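Local coordinates for protein (agglutinin) (PDB 1NPL) that binds mannose as a lectin of daffodil, one of the monocot mannose-binding agglutinins, at residues R51-M56 against V63-R68. Numbering follows the deposited sequence.
Sequences RCHLSM and VVYSPR. Unlike the reference sequence in segment 51-56: R51 (reference Gly). Unlike the reference sequence in segment 63-68: P67 (reference Arg), R68 (reference Lys). With MAN (alpha-D-mannopyranose), chain D.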
loop_
_atom_site.group_PDB
_atom_site.type_symbol
_atom_site.label_atom_id
_atom_site.label_comp_id
_atom_site.label_asym_id
_atom_site.label_seq_id
_atom_site.Cartn_x
_atom_site.Cartn_y
_atom_site.Cartn_z
ATOM N N ARG A 51 -10.421 18.566 -19.133
ATOM C CA ARG A 51 -10.127 17.172 -19.410
ATOM C C ARG A 51 -8.802 16.945 -20.107
ATOM O O ARG A 51 -8.688 16.228 -21.078
ATOM C CB ARG A 51 -11.275 16.487 -20.158
ATOM C CG ARG A 51 -12.458 16.314 -19.201
ATOM C CD ARG A 51 -13.564 15.540 -19.899
ATOM N NE ARG A 51 -14.674 15.287 -18.997
ATOM C CZ ARG A 51 -14.651 14.545 -17.892
ATOM N NH1 ARG A 51 -13.589 13.903 -17.417
ATOM N NH2 ARG A 51 -15.797 14.443 -17.208
ATOM N N CYS A 52 -7.768 17.614 -19.574
ATOM C CA CYS A 52 -6.392 17.261 -19.887
ATOM C C CYS A 52 -5.909 15.901 -19.385
ATOM O O CYS A 52 -6.391 15.537 -18.322
ATOM C CB CYS A 52 -5.534 18.321 -19.169
ATOM S SG CYS A 52 -5.710 19.931 -19.984
ATOM N N HIS A 53 -4.874 15.351 -20.032
ATOM C CA HIS A 53 -4.199 14.165 -19.508
ATOM C C HIS A 53 -2.739 14.421 -19.183
ATOM O O HIS A 53 -2.083 15.317 -19.726
ATOM C CB HIS A 53 -4.286 12.953 -20.456
ATOM C CG HIS A 53 -3.769 13.075 -21.845
ATOM N ND1 HIS A 53 -4.405 13.792 -22.845
ATOM C CD2 HIS A 53 -2.686 12.549 -22.435
ATOM C CE1 HIS A 53 -3.721 13.756 -23.993
ATOM N NE2 HIS A 53 -2.705 12.956 -23.751
ATOM N N LEU A 54 -2.135 13.637 -18.329
ATOM C CA LEU A 54 -0.733 13.695 -17.987
ATOM C C LEU A 54 0.027 12.537 -18.620
ATOM O O LEU A 54 -0.382 11.377 -18.460
ATOM C CB LEU A 54 -0.543 13.772 -16.454
ATOM C CG LEU A 54 0.944 13.761 -16.031
ATOM C CD1 LEU A 54 1.662 15.068 -16.415
ATOM C CD2 LEU A 54 1.114 13.482 -14.556
ATOM N N SER A 55 1.126 12.746 -19.342
ATOM C CA SER A 55 1.909 11.695 -19.903
ATOM C C SER A 55 3.342 11.718 -19.388
ATOM O O SER A 55 4.057 12.717 -19.512
ATOM C CB SER A 55 2.071 11.648 -21.442
ATOM O OG SER A 55 0.784 11.898 -21.990
ATOM N N MET A 56 3.776 10.515 -18.961
ATOM C CA MET A 56 5.161 10.326 -18.622
ATOM C C MET A 56 5.803 9.696 -19.858
ATOM O O MET A 56 5.625 8.483 -20.075
ATOM C CB MET A 56 5.448 9.517 -17.351
ATOM C CG MET A 56 6.947 9.215 -17.109
ATOM S SD MET A 56 7.898 10.590 -16.410
ATOM C CE MET A 56 9.224 11.016 -17.481
ATOM N N VAL A 63 4.586 15.682 -19.352
ATOM C CA VAL A 63 3.832 16.660 -20.100
ATOM C C VAL A 63 2.325 16.646 -19.857
ATOM O O VAL A 63 1.703 15.563 -19.957
ATOM C CB VAL A 63 3.947 16.411 -21.622
ATOM C CG1 VAL A 63 3.333 17.548 -22.428
ATOM C CG2 VAL A 63 5.401 16.175 -22.018
ATOM N N VAL A 64 1.754 17.799 -19.559
ATOM C CA VAL A 64 0.296 17.964 -19.558
ATOM C C VAL A 64 -0.193 18.320 -20.948
ATOM O O VAL A 64 0.192 19.365 -21.509
ATOM C CB VAL A 64 -0.131 19.037 -18.549
ATOM C CG1 VAL A 64 -1.643 19.337 -18.526
ATOM C CG2 VAL A 64 0.233 18.606 -17.126
ATOM N N TYR A 65 -1.113 17.554 -21.518
ATOM C CA TYR A 65 -1.745 17.742 -22.777
ATOM C C TYR A 65 -3.250 18.018 -22.733
ATOM O O TYR A 65 -3.986 17.379 -21.963
ATOM C CB TYR A 65 -1.613 16.443 -23.606
ATOM C CG TYR A 65 -0.261 16.126 -24.185
ATOM C CD1 TYR A 65 0.143 16.878 -25.312
ATOM C CD2 TYR A 65 0.591 15.168 -23.680
ATOM C CE1 TYR A 65 1.370 16.614 -25.898
ATOM C CE2 TYR A 65 1.826 14.895 -24.283
ATOM C CZ TYR A 65 2.201 15.643 -25.392
ATOM O OH TYR A 65 3.413 15.462 -26.005
ATOM N N SER A 66 -3.706 18.913 -23.622
ATOM C CA SER A 66 -5.104 19.277 -23.762
ATOM C C SER A 66 -5.838 18.147 -24.501
ATOM O O SER A 66 -5.180 17.298 -25.102
ATOM C CB SER A 66 -5.248 20.580 -24.623
ATOM O OG SER A 66 -5.097 20.172 -25.996
ATOM N N PRO A 67 -7.147 18.114 -24.449
ATOM C CA PRO A 67 -7.930 17.113 -25.158
ATOM C C PRO A 67 -7.597 17.067 -26.636
ATOM O O PRO A 67 -7.566 15.953 -27.160
ATOM C CB PRO A 67 -9.390 17.404 -24.833
ATOM C CG PRO A 67 -9.351 18.382 -23.720
ATOM C CD PRO A 67 -8.020 19.092 -23.758
ATOM N N ARG A 68 -7.180 18.139 -27.286
ATOM C CA ARG A 68 -6.709 18.147 -28.661
ATOM C C ARG A 68 -5.233 17.778 -28.797
ATOM O O ARG A 68 -4.700 17.886 -29.905
ATOM C CB ARG A 68 -6.795 19.541 -29.299
ATOM C CG ARG A 68 -8.143 20.105 -29.654
ATOM C CD ARG A 68 -9.080 20.301 -28.480
ATOM N NE ARG A 68 -8.420 20.664 -27.254
ATOM C CZ ARG A 68 -8.181 21.801 -26.645
ATOM N NH1 ARG A 68 -8.563 22.975 -27.114
ATOM N NH2 ARG A 68 -7.529 21.727 -25.484
HETATM C C1 MAN D . 9.611 17.953 -26.060
HETATM C C2 MAN D . 9.018 16.553 -26.435
HETATM C C3 MAN D . 7.611 16.692 -27.002
HETATM C C4 MAN D . 6.738 17.551 -26.124
HETATM C C5 MAN D . 7.379 18.902 -25.989
HETATM C C6 MAN D . 6.599 19.860 -25.040
HETATM O O1 MAN D . 9.764 18.667 -27.228
HETATM O O2 MAN D . 8.946 15.800 -25.224
HETATM O O3 MAN D . 6.936 15.458 -27.279
HETATM O O4 MAN D . 5.444 17.665 -26.663
HETATM O O5 MAN D . 8.647 18.744 -25.340
HETATM O O6 MAN D . 7.122 20.980 -24.440
#
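One face of the H53 imidazole receives the CB of Y65, a CH-pi contact in which CB stands 3.8 Å from the H53 ring centroid. The two rings lie nearly parallel, planes at 22°, but are offset with little overlap, centroids 5.5 Å apart. On the Y65 ring, CG1 of V63 lies over one face near its rim, and S55 OG comes up at the edge, 3.7 Å from Y65 CD2. H53 reaches its partner because CG is placed between the backbone N and the carbonyl carbon (chi1 57°), which brings H53 CE1 to 3.4 Å from Y65 CB. Y65 OH, meanwhile, accepts a hydrogen bond from O4 of mannose at 3.1 Å. Q57, D59 and N61 supply further bonds to mannose, completing with Y65 the QXDXNXVXY site that marks each subdomain of the beta-prism II fold of monocot lectins. Strands 53-56 and 62-65 form the antiparallel hairpin carrying this site; H53 and Y65 exchange two backbone hydrogen bonds, as do S55 and V63. On the other side of the sheet, L54 CD1 meets V64 CG2 at 3.9 Å. V64 CG1 touches the CB of C52, whose sulfur is tied by a disulfide to C29.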